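Local coordinates for protein AAR187Cp (Eremothecium gossypii, PDB 3ZIL) that probably regulates the establishment of sister-chromatid cohesion, acting on the cohesin complex, with an all-helical Wap1 domain, at residues A[249-254]-A[286-291]; A[294-299]-A[334-339]; A[299-304]-A[327-332]. One frame throughout, in Å; residues are numbered along the deposited sequence.

In the fold
The three contacts illustrate how an all-helical domain is knit together by small apolar patches that adjoin one another. Interaction 1 joins helices 248-261 and 272-289, and its centre lies about 10 Å from the centre of each of the other two. Interactions 2 and 3, whose centres are about 7 Å apart, both use helix 321-336 and their segments overlap at Glu299, with interaction 3 nested inside the loop that interaction 2 closes. Val289, in segment 286-291, touches residues of the other two contacts: its CG1 lies 3.4 Å from Leu301 CD2, and its carbonyl O lies 3.4 Å from Ala296 CB. All three contacts lie on the same side of the chain's centre, within the Wap1 domain.

Interaction 1. Residues A[249-254]-A[286-291]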
ATOM      1  N   PRO A 249       0.759 -22.174   5.633  1.00 21.00           N
ATOM      2  CA  PRO A 249       2.058 -22.817   5.825  1.00 18.62           C
ATOM      3  C   PRO A 249       2.999 -22.402   4.720  1.00 18.94           C
ATOM      4  O   PRO A 249       4.188 -22.292   4.946  1.00 18.27           O
ATOM      5  CB  PRO A 249       1.736 -24.314   5.675  1.00 19.00           C
ATOM      6  CG  PRO A 249       0.349 -24.414   6.285  1.00 19.69           C
ATOM      7  CD  PRO A 249      -0.368 -23.139   5.831  1.00 21.70           C
ATOM      8  N   SER A 250       2.482 -22.220   3.503  1.00 20.79           N
ATOM      9  CA  SER A 250       3.344 -21.811   2.427  1.00 21.46           C
ATOM     10  C   SER A 250       3.922 -20.397   2.672  1.00 17.95           C
ATOM     11  O   SER A 250       5.131 -20.084   2.462  1.00 17.28           O
ATOM     12  CB  SER A 250       2.545 -21.790   1.110  1.00 24.78           C
ATOM     13  OG  SER A 250       3.531 -21.664   0.142  1.00 30.93           O
ATOM     14  N   LEU A 251       3.067 -19.481   3.040  1.00 16.11           N
ATOM     15  CA  LEU A 251       3.588 -18.154   3.360  1.00 13.82           C
ATOM     16  C   LEU A 251       4.642 -18.242   4.531  1.00 16.53           C
ATOM     17  O   LEU A 251       5.756 -17.678   4.483  1.00 15.63           O
ATOM     18  CB  LEU A 251       2.420 -17.257   3.690  1.00 13.58           C
ATOM     19  CG  LEU A 251       2.677 -15.805   4.116  1.00 14.27           C
ATOM     20  CD1 LEU A 251       3.540 -15.102   3.027  1.00 12.78           C
ATOM     21  CD2 LEU A 251       1.341 -15.087   4.373  1.00 13.85           C
ATOM     22  N   VAL A 252       4.281 -18.889   5.607  1.00 17.21           N
ATOM     23  CA  VAL A 252       5.206 -19.125   6.691  1.00 17.19           C
ATOM     24  C   VAL A 252       6.566 -19.684   6.197  1.00 23.25           C
ATOM     25  O   VAL A 252       7.615 -19.148   6.644  1.00 20.86           O
ATOM     26  CB  VAL A 252       4.515 -20.034   7.753  1.00 21.78           C
ATOM     27  CG1 VAL A 252       5.518 -20.562   8.792  1.00 19.81           C
ATOM     28  CG2 VAL A 252       3.425 -19.210   8.457  1.00 23.63           C
ATOM     29  N   ARG A 253       6.592 -20.714   5.290  1.00 20.30           N
ATOM     30  CA  ARG A 253       7.925 -21.201   4.820  1.00 23.58           C
ATOM     31  C   ARG A 253       8.734 -20.095   4.247  1.00 21.28           C
ATOM     32  O   ARG A 253       9.884 -19.978   4.626  1.00 18.58           O
ATOM     33  CB  ARG A 253       7.937 -22.291   3.697  1.00 21.63           C
ATOM     34  CG  ARG A 253       7.073 -23.453   3.982  1.00 29.49           C
ATOM     35  CD  ARG A 253       7.301 -24.713   3.098  1.00 25.86           C
ATOM     36  NE  ARG A 253       6.394 -25.664   3.739  1.00 26.83           N
ATOM     37  CZ  ARG A 253       5.136 -25.922   3.363  1.00 28.69           C
ATOM     38  NH1 ARG A 253       4.608 -25.418   2.229  1.00 28.38           N
ATOM     39  NH2 ARG A 253       4.415 -26.750   4.101  1.00 27.83           N
ATOM     40  N   SER A 254       8.150 -19.381   3.249  1.00 20.08           N
ATOM     41  CA  SER A 254       8.815 -18.268   2.594  1.00 20.97           C
ATOM     42  C   SER A 254       9.365 -17.273   3.576  1.00 20.64           C
ATOM     43  O   SER A 254      10.555 -16.890   3.479  1.00 19.01           O
ATOM     44  CB  SER A 254       7.886 -17.566   1.604  1.00 20.02           C
ATOM     45  OG  SER A 254       7.511 -18.568   0.683  1.00 19.73           O
ATOM     46  N   LEU A 286       4.245 -13.235  13.201  1.00 18.47           N
ATOM     47  CA  LEU A 286       3.542 -13.132  14.488  1.00 20.14           C
ATOM     48  C   LEU A 286       2.015 -13.118  14.316  1.00 21.06           C
ATOM     49  O   LEU A 286       1.289 -13.832  15.040  1.00 23.44           O
ATOM     50  CB  LEU A 286       4.032 -11.896  15.282  1.00 18.34           C
ATOM     51  CG  LEU A 286       3.394 -11.743  16.706  1.00 17.82           C
ATOM     52  CD1 LEU A 286       3.857 -12.868  17.621  1.00 18.03           C
ATOM     53  CD2 LEU A 286       3.779 -10.388  17.345  1.00 18.51           C
ATOM     54  N   ASN A 287       1.560 -12.309  13.350  1.00 18.06           N
ATOM     55  CA  ASN A 287       0.173 -12.228  12.994  1.00 19.25           C
ATOM     56  C   ASN A 287      -0.355 -13.622  12.637  1.00 18.99           C
ATOM     57  O   ASN A 287      -1.425 -14.014  13.063  1.00 23.60           O
ATOM     58  CB  ASN A 287      -0.074 -11.211  11.864  1.00 16.76           C
ATOM     59  CG  ASN A 287      -0.774  -9.938  12.389  1.00 18.05           C
ATOM     60  OD1 ASN A 287      -0.851  -9.727  13.627  1.00 18.08           O
ATOM     61  ND2 ASN A 287      -1.263  -9.087  11.472  1.00 15.14           N
ATOM     62  N   ILE A 288       0.435 -14.399  11.927  1.00 18.28           N
ATOM     63  CA  ILE A 288      -0.074 -15.718  11.449  1.00 19.13           C
ATOM     64  C   ILE A 288       0.106 -16.739  12.576  1.00 24.11           C
ATOM     65  O   ILE A 288      -0.858 -17.475  12.916  1.00 24.63           O
ATOM     66  CB  ILE A 288       0.707 -16.195  10.183  1.00 19.81           C
ATOM     67  CG1 ILE A 288       0.482 -15.230   8.993  1.00 16.44           C
ATOM     68  CG2 ILE A 288       0.322 -17.632   9.747  1.00 16.49           C
ATOM     69  CD1 ILE A 288       1.548 -15.334   7.930  1.00 19.25           C
ATOM     70  N   VAL A 289       1.325 -16.809  13.155  1.00 23.37           N
ATOM     71  CA  VAL A 289       1.584 -17.919  14.059  1.00 23.78           C
ATOM     72  C   VAL A 289       0.913 -17.847  15.431  1.00 27.07           C
ATOM     73  O   VAL A 289       0.725 -18.928  16.029  1.00 24.57           O
ATOM     74  CB  VAL A 289       3.065 -18.211  14.291  1.00 22.83           C
ATOM     75  CG1 VAL A 289       3.741 -18.481  12.948  1.00 23.17           C
ATOM     76  CG2 VAL A 289       3.705 -17.100  15.126  1.00 20.73           C
ATOM     77  N   SER A 290       0.583 -16.627  15.929  1.00 24.43           N
ATOM     78  CA  SER A 290      -0.137 -16.475  17.201  1.00 24.00           C
ATOM     79  C   SER A 290      -1.621 -16.824  17.016  1.00 25.19           C
ATOM     80  O   SER A 290      -2.350 -16.985  17.971  1.00 25.91           O
ATOM     81  CB  SER A 290      -0.008 -15.047  17.719  1.00 25.64           C
ATOM     82  OG  SER A 290      -0.727 -14.164  16.867  1.00 28.09           O
ATOM     83  N   GLU A 291      -2.102 -16.910  15.778  1.00 24.93           N
ATOM     84  CA  GLU A 291      -3.540 -17.165  15.559  1.00 27.37           C
ATOM     85  C   GLU A 291      -3.760 -18.547  14.937  1.00 28.89           C
ATOM     86  O   GLU A 291      -4.814 -19.068  15.003  1.00 33.51           O
ATOM     87  CB  GLU A 291      -4.142 -16.117  14.630  1.00 27.59           C
ATOM     88  CG  GLU A 291      -3.915 -14.663  15.066  1.00 27.93           C
ATOM     89  CD  GLU A 291      -4.724 -14.322  16.325  1.00 30.24           C
ATOM     90  OE1 GLU A 291      -5.606 -15.111  16.697  1.00 29.27           O
ATOM     91  OE2 GLU A 291      -4.515 -13.265  16.933  1.00 30.86           O
TER
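Val252 of helix 248-261 and Ile288 near the end of helix 272-289 mark the nearest approach of the two backbones, with their CA atoms 7.9 Å apart. Ile288 does most of the work from its side by sending its two branches to different partners. With CG1 anti to the carbonyl carbon (chi1 -64°), the longer branch carries CD1 to Leu251, whose CD2 it meets at 3.6 Å; the two side chains cross at a slant. The shorter branch, CG2, lies 3.7 Å from Val252 CG2, and here the side chains run past each other in opposite directions. All three residues are buried in this apolar packing of two helices of the all-helical Wap1 domain, and Thr298, in the loop after helix 293-296, also rests on Val252.

The polar groups of 286-291 find their partners away from 249-254. Within the segment, Ser290 OG turns back to Leu286 O at 2.7 Å, while Ser290 N reaches the same oxygen at 3.0 Å from the opposite face of the carbonyl plane, so Leu286 O grips Ser290 by both backbone and side chain. Beyond it, Arg370, Asn236 and Thr235 hold the Asn287 amide, and Glu291 forms a salt bridge with Arg370.

No hydrogen bond crosses between the two segments. Their association therefore rests on dispersion and the burial of hydrocarbon, and probably owes what specificity it has to the fit of the branched side chains.

Interaction 2. Residues A[294-299]-A[334-339]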
ATOM      1  N   THR A 294      -1.782 -24.528  13.599  1.00 31.97           N
ATOM      2  CA  THR A 294      -1.375 -25.417  12.506  1.00 35.54           C
ATOM      3  C   THR A 294      -0.192 -24.773  11.705  1.00 33.61           C
ATOM      4  O   THR A 294       0.829 -25.434  11.445  1.00 31.66           O
ATOM      5  CB  THR A 294      -2.583 -25.694  11.573  1.00 40.19           C
ATOM      6  OG1 THR A 294      -2.894 -24.475  10.873  1.00 49.58           O
ATOM      7  CG2 THR A 294      -3.827 -26.077  12.397  1.00 34.75           C
ATOM      8  N   ALA A 295      -0.350 -23.507  11.297  1.00 30.48           N
ATOM      9  CA  ALA A 295       0.763 -22.729  10.637  1.00 32.03           C
ATOM     10  C   ALA A 295       2.021 -22.464  11.515  1.00 27.10           C
ATOM     11  O   ALA A 295       3.164 -22.463  11.036  1.00 23.81           O
ATOM     12  CB  ALA A 295       0.225 -21.431  10.049  1.00 26.87           C
ATOM     13  N   ALA A 296       1.807 -22.239  12.805  1.00 31.30           N
ATOM     14  CA  ALA A 296       2.938 -22.110  13.784  1.00 31.57           C
ATOM     15  C   ALA A 296       3.879 -23.356  13.798  1.00 30.99           C
ATOM     16  O   ALA A 296       5.101 -23.259  14.050  1.00 38.37           O
ATOM     17  CB  ALA A 296       2.407 -21.762  15.180  1.00 28.13           C
ATOM     18  N   SER A 297       3.341 -24.517  13.445  1.00 31.52           N
ATOM     19  CA  SER A 297       4.135 -25.738  13.459  1.00 32.94           C
ATOM     20  C   SER A 297       4.730 -26.108  12.131  1.00 38.24           C
ATOM     21  O   SER A 297       5.360 -27.172  12.009  1.00 38.50           O
ATOM     22  CB  SER A 297       3.309 -26.919  14.018  1.00 40.10           C
ATOM     23  OG  SER A 297       2.086 -27.031  13.335  1.00 43.56           O
ATOM     24  N   THR A 298       4.540 -25.250  11.114  1.00 35.14           N
ATOM     25  CA  THR A 298       5.201 -25.451   9.823  1.00 35.68           C
ATOM     26  C   THR A 298       6.672 -25.775  10.093  1.00 34.53           C
ATOM     27  O   THR A 298       7.327 -25.056  10.835  1.00 31.50           O
ATOM     28  CB  THR A 298       5.029 -24.186   8.921  1.00 30.76           C
ATOM     29  OG1 THR A 298       3.634 -23.911   8.800  1.00 27.84           O
ATOM     30  CG2 THR A 298       5.601 -24.369   7.579  1.00 34.21           C
ATOM     31  N   GLU A 299       7.177 -26.870   9.511  1.00 42.23           N
ATOM     32  CA  GLU A 299       8.568 -27.320   9.764  1.00 41.86           C
ATOM     33  C   GLU A 299       9.694 -26.283   9.587  1.00 39.13           C
ATOM     34  O   GLU A 299      10.578 -26.239  10.428  1.00 36.91           O
ATOM     35  CB  GLU A 299       8.893 -28.612   8.988  1.00 51.90           C
ATOM     36  CG  GLU A 299      10.014 -28.464   7.970  1.00 60.80           C
ATOM     37  CD  GLU A 299      10.272 -29.728   7.174  1.00 75.97           C
ATOM     38  OE1 GLU A 299       9.962 -30.842   7.663  1.00 77.97           O
ATOM     39  OE2 GLU A 299      10.795 -29.597   6.046  1.00 88.22           O
ATOM     40  N   ALA A 334       8.038 -23.230  18.555  1.00 31.44           N
ATOM     41  CA  ALA A 334       8.334 -24.250  19.544  1.00 32.80           C
ATOM     42  C   ALA A 334       7.082 -24.856  20.189  1.00 31.03           C
ATOM     43  O   ALA A 334       6.942 -26.073  20.193  1.00 37.17           O
ATOM     44  CB  ALA A 334       9.287 -23.699  20.595  1.00 28.78           C
ATOM     45  N   GLY A 335       6.188 -24.027  20.722  1.00 32.46           N
ATOM     46  CA  GLY A 335       4.990 -24.521  21.397  1.00 29.09           C
ATOM     47  C   GLY A 335       4.125 -25.370  20.499  1.00 35.76           C
ATOM     48  O   GLY A 335       3.726 -26.474  20.882  1.00 35.67           O
ATOM     49  N   ALA A 336       3.851 -24.897  19.276  1.00 36.49           N
ATOM     50  CA  ALA A 336       2.967 -25.637  18.339  1.00 31.97           C
ATOM     51  C   ALA A 336       3.566 -26.967  17.838  1.00 40.54           C
ATOM     52  O   ALA A 336       2.820 -27.935  17.631  1.00 38.12           O
ATOM     53  CB  ALA A 336       2.566 -24.757  17.141  1.00 27.09           C
ATOM     54  N   ALA A 337       4.891 -26.996  17.596  1.00 41.99           N
ATOM     55  CA  ALA A 337       5.558 -28.211  17.097  1.00 45.19           C
ATOM     56  C   ALA A 337       5.828 -29.233  18.227  1.00 46.67           C
ATOM     57  O   ALA A 337       6.362 -30.311  17.981  1.00 50.94           O
ATOM     58  CB  ALA A 337       6.854 -27.851  16.376  1.00 37.13           C
ATOM     59  N   GLY A 338       5.453 -28.887  19.453  1.00 48.51           N
ATOM     60  CA  GLY A 338       5.728 -29.727  20.623  1.00 47.64           C
ATOM     61  C   GLY A 338       7.211 -29.799  20.989  1.00 51.74           C
ATOM     62  O   GLY A 338       7.674 -30.808  21.549  1.00 51.28           O
ATOM     63  N   VAL A 339       7.972 -28.750  20.668  1.00 48.46           N
ATOM     64  CA  VAL A 339       9.350 -28.675  21.130  1.00 49.77           C
ATOM     65  C   VAL A 339       9.308 -28.507  22.650  1.00 55.97           C
ATOM     66  O   VAL A 339       8.454 -27.772  23.204  1.00 56.26           O
ATOM     67  CB  VAL A 339      10.181 -27.577  20.441  1.00 50.04           C
ATOM     68  CG1 VAL A 339      11.593 -27.529  21.006  1.00 49.41           C
ATOM     69  CG2 VAL A 339      10.232 -27.801  18.932  1.00 52.16           C
TER
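Ala296 and Ser297, where helix 293-296 gives out, meet Ala336 and Ala337 at the end of helix 321-336, so that two helix ends of the Wap1 domain are joined. The backbones come very near, and the CA atoms of Ser297 and Ala337 are only 4.6 Å apart.

The apolar part is a meeting of methyl groups: Ala296 CB lies 3.6 Å from Ala336 CB. That same Ala336 methyl also sits against the backbone of the next residue, 3.8 Å from Ser297 N. In return Ser297 presents its CB, and not its hydroxyl, to the opposite backbone, close to the carbonyl group of Ala336.

No hydrogen bond crosses between the two segments; those within them finish the helix ends. Ser297 OG, placed between the backbone N and the carbonyl carbon (chi1 52°), bends back to Thr294 O at 2.8 Å, approaching from above the carbonyl plane. Thr298 OG1 bonds to Ala295 O at 2.7 Å, and Thr298 N reaches that oxygen from the same face. Across the junction, Gly338 closes helix 321-336 with a Schellman motif: its phi is positive (69°), Val339 N returns to Ala334 O at 2.9 Å, and Gly338 N returns to Gly335 O. Outside the segments, Thr293 O also accepts from Ser297 OG, and Ser333 OG gives Ala296 O a weak bond.

Two helix ends thus abut through methyl and methylene groups while most of these polar atoms bond within their own turn, the weak Ser333 bond being the exception; the close approach is consistent with the small residues at the junction.

Interaction 3. Residues A[299-304]-A[327-332]; sequences EELTNF and LLVYAY
In a buried helix-to-helix packing of the all-helical Wap1 domain, Leu301 and Phe304, where the short helix 299-302 leads into helix 304-313, pack against Val329 and Tyr330 of helix 321-336. The closest CA atoms, those of Phe304 and Tyr330, are 6.4 Å apart. Val329 turns CG1 anti to its own backbone N (chi1 162°), which brings this one methyl to both partners: it lies 3.8 Å from Phe304 CE2 and 4.2 Å from Leu301 CD1. Leu301 CD1 in turn covers one face of the Phe304 ring, 3.3 Å above its plane and displaced toward the rim. Beside this group, Tyr330 CD1 meets Phe304 CB at 3.7 Å. The aromatic rings find their stacking partners outside the pair, Phe304 with Phe326 and Tyr330 with Phe308.

The weakly bonded turn that carries Leu301 is reinforced by Thr302 OG1, which bonds to Glu299 O at 2.6 Å in the carbonyl plane, on a lone pair.

Side-chain methyl, methylene and aromatic carbons carry most of the contact and no hydrogen bond crosses between the segments, so the packing rests on dispersion and exclusion of water.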
ATOM      1  N   GLU A 299       7.177 -26.870   9.511  1.00 42.23           N
ATOM      2  CA  GLU A 299       8.568 -27.320   9.764  1.00 41.86           C
ATOM      3  C   GLU A 299       9.694 -26.283   9.587  1.00 39.13           C
ATOM      4  O   GLU A 299      10.578 -26.239  10.428  1.00 36.91           O
ATOM      5  CB  GLU A 299       8.893 -28.612   8.988  1.00 51.90           C
ATOM      6  CG  GLU A 299      10.014 -28.464   7.970  1.00 60.80           C
ATOM      7  CD  GLU A 299      10.272 -29.728   7.174  1.00 75.97           C
ATOM      8  OE1 GLU A 299       9.962 -30.842   7.663  1.00 77.97           O
ATOM      9  OE2 GLU A 299      10.795 -29.597   6.046  1.00 88.22           O
ATOM     10  N   GLU A 300       9.701 -25.458   8.539  1.00 35.83           N
ATOM     11  CA  GLU A 300      10.836 -24.483   8.396  1.00 38.69           C
ATOM     12  C   GLU A 300      10.873 -23.430   9.502  1.00 36.83           C
ATOM     13  O   GLU A 300      11.913 -22.836   9.717  1.00 32.12           O
ATOM     14  CB  GLU A 300      10.895 -23.719   7.022  1.00 41.23           C
ATOM     15  CG  GLU A 300      11.481 -24.502   5.857  1.00 45.89           C
ATOM     16  CD  GLU A 300      10.391 -25.233   5.078  1.00 51.77           C
ATOM     17  OE1 GLU A 300       9.389 -25.722   5.679  1.00 50.78           O
ATOM     18  OE2 GLU A 300      10.519 -25.285   3.835  1.00 59.41           O
ATOM     19  N   LEU A 301       9.740 -23.163  10.155  1.00 33.62           N
ATOM     20  CA  LEU A 301       9.743 -22.151  11.191  1.00 37.18           C
ATOM     21  C   LEU A 301      10.479 -22.735  12.412  1.00 39.64           C
ATOM     22  O   LEU A 301      11.125 -22.000  13.183  1.00 35.86           O
ATOM     23  CB  LEU A 301       8.310 -21.663  11.513  1.00 34.80           C
ATOM     24  CG  LEU A 301       8.135 -20.483  12.462  1.00 32.74           C
ATOM     25  CD1 LEU A 301       8.900 -19.257  12.012  1.00 30.97           C
ATOM     26  CD2 LEU A 301       6.644 -20.187  12.617  1.00 33.58           C
ATOM     27  N   THR A 302      10.418 -24.059  12.551  1.00 40.80           N
ATOM     28  CA  THR A 302      11.112 -24.712  13.651  1.00 41.06           C
ATOM     29  C   THR A 302      12.638 -24.702  13.440  1.00 43.02           C
ATOM     30  O   THR A 302      13.388 -24.921  14.384  1.00 51.84           O
ATOM     31  CB  THR A 302      10.646 -26.139  13.892  1.00 39.50           C
ATOM     32  OG1 THR A 302      11.223 -26.974  12.886  1.00 47.73           O
ATOM     33  CG2 THR A 302       9.118 -26.266  13.870  1.00 45.98           C
ATOM     34  N   ASN A 303      13.101 -24.423  12.226  1.00 35.49           N
ATOM     35  CA  ASN A 303      14.534 -24.209  12.024  1.00 35.53           C
ATOM     36  C   ASN A 303      14.983 -22.905  12.588  1.00 34.49           C
ATOM     37  O   ASN A 303      16.171 -22.575  12.490  1.00 34.50           O
ATOM     38  CB  ASN A 303      14.871 -24.152  10.574  1.00 36.90           C
ATOM     39  CG  ASN A 303      14.695 -25.465   9.908  1.00 42.32           C
ATOM     40  OD1 ASN A 303      14.731 -26.507  10.555  1.00 48.68           O
ATOM     41  ND2 ASN A 303      14.460 -25.429   8.618  1.00 43.88           N
ATOM     42  N   PHE A 304      14.044 -22.126  13.121  1.00 29.56           N
ATOM     43  CA  PHE A 304      14.414 -20.967  13.955  1.00 28.28           C
ATOM     44  C   PHE A 304      15.101 -21.542  15.240  1.00 33.35           C
ATOM     45  O   PHE A 304      15.813 -20.797  15.959  1.00 29.51           O
ATOM     46  CB  PHE A 304      13.167 -20.151  14.393  1.00 30.33           C
ATOM     47  CG  PHE A 304      12.665 -19.088  13.396  1.00 28.63           C
ATOM     48  CD1 PHE A 304      13.001 -19.107  12.061  1.00 25.76           C
ATOM     49  CD2 PHE A 304      11.772 -18.076  13.856  1.00 30.40           C
ATOM     50  CE1 PHE A 304      12.493 -18.129  11.190  1.00 30.98           C
ATOM     51  CE2 PHE A 304      11.288 -17.081  13.001  1.00 33.11           C
ATOM     52  CZ  PHE A 304      11.639 -17.114  11.658  1.00 30.08           C
ATOM     53  N   LEU A 327      12.357 -13.997  19.199  1.00 27.42           N
ATOM     54  CA  LEU A 327      12.191 -14.985  20.272  1.00 25.78           C
ATOM     55  C   LEU A 327      10.703 -15.250  20.542  1.00 24.74           C
ATOM     56  O   LEU A 327      10.307 -16.359  20.865  1.00 23.38           O
ATOM     57  CB  LEU A 327      12.827 -14.444  21.551  1.00 24.40           C
ATOM     58  CG  LEU A 327      14.359 -14.387  21.536  1.00 30.58           C
ATOM     59  CD1 LEU A 327      14.945 -13.834  22.851  1.00 32.18           C
ATOM     60  CD2 LEU A 327      14.985 -15.725  21.235  1.00 27.87           C
ATOM     61  N   LEU A 328       9.901 -14.185  20.484  1.00 22.86           N
ATOM     62  CA  LEU A 328       8.467 -14.326  20.636  1.00 22.29           C
ATOM     63  C   LEU A 328       7.926 -15.229  19.518  1.00 21.91           C
ATOM     64  O   LEU A 328       7.112 -16.128  19.788  1.00 19.92           O
ATOM     65  CB  LEU A 328       7.783 -12.938  20.636  1.00 23.05           C
ATOM     66  CG  LEU A 328       6.257 -12.901  20.602  1.00 24.18           C
ATOM     67  CD1 LEU A 328       5.645 -13.713  21.716  1.00 22.29           C
ATOM     68  CD2 LEU A 328       5.761 -11.454  20.649  1.00 26.12           C
ATOM     69  N   VAL A 329       8.342 -14.970  18.279  1.00 21.52           N
ATOM     70  CA  VAL A 329       7.789 -15.727  17.173  1.00 23.53           C
ATOM     71  C   VAL A 329       8.260 -17.195  17.354  1.00 25.65           C
ATOM     72  O   VAL A 329       7.459 -18.132  17.238  1.00 24.35           O
ATOM     73  CB  VAL A 329       8.199 -15.150  15.794  1.00 23.32           C
ATOM     74  CG1 VAL A 329       7.997 -16.196  14.689  1.00 20.41           C
ATOM     75  CG2 VAL A 329       7.472 -13.804  15.500  1.00 19.85           C
ATOM     76  N   TYR A 330       9.536 -17.367  17.697  1.00 26.14           N
ATOM     77  CA  TYR A 330      10.083 -18.686  18.048  1.00 25.84           C
ATOM     78  C   TYR A 330       9.286 -19.453  19.162  1.00 22.74           C
ATOM     79  O   TYR A 330       8.984 -20.623  19.015  1.00 23.92           O
ATOM     80  CB  TYR A 330      11.563 -18.579  18.434  1.00 26.73           C
ATOM     81  CG  TYR A 330      12.086 -19.951  18.797  1.00 32.34           C
ATOM     82  CD1 TYR A 330      12.123 -20.989  17.848  1.00 31.54           C
ATOM     83  CD2 TYR A 330      12.491 -20.233  20.098  1.00 37.09           C
ATOM     84  CE1 TYR A 330      12.554 -22.256  18.205  1.00 37.78           C
ATOM     85  CE2 TYR A 330      12.933 -21.491  20.452  1.00 36.79           C
ATOM     86  CZ  TYR A 330      12.953 -22.489  19.503  1.00 36.35           C
ATOM     87  OH  TYR A 330      13.398 -23.730  19.881  1.00 44.20           O
ATOM     88  N   ALA A 331       8.953 -18.789  20.242  1.00 23.94           N
ATOM     89  CA  ALA A 331       8.194 -19.403  21.351  1.00 23.93           C
ATOM     90  C   ALA A 331       6.881 -19.972  20.806  1.00 26.53           C
ATOM     91  O   ALA A 331       6.472 -21.079  21.203  1.00 26.23           O
ATOM     92  CB  ALA A 331       7.922 -18.366  22.414  1.00 22.29           C
ATOM     93  N   TYR A 332       6.234 -19.238  19.870  1.00 24.57           N
ATOM     94  CA  TYR A 332       5.006 -19.749  19.212  1.00 22.25           C
ATOM     95  C   TYR A 332       5.291 -20.986  18.371  1.00 23.09           C
ATOM     96  O   TYR A 332       4.542 -21.997  18.413  1.00 25.09           O
ATOM     97  CB  TYR A 332       4.297 -18.635  18.366  1.00 22.39           C
ATOM     98  CG  TYR A 332       3.363 -17.751  19.214  1.00 22.11           C
ATOM     99  CD1 TYR A 332       2.135 -18.209  19.585  1.00 22.87           C
ATOM    100  CD2 TYR A 332       3.737 -16.478  19.643  1.00 23.96           C
ATOM    101  CE1 TYR A 332       1.293 -17.480  20.378  1.00 23.51           C
ATOM    102  CE2 TYR A 332       2.875 -15.710  20.388  1.00 26.09           C
ATOM    103  CZ  TYR A 332       1.631 -16.221  20.744  1.00 23.06           C
ATOM    104  OH  TYR A 332       0.737 -15.520  21.532  1.00 24.28           O
TER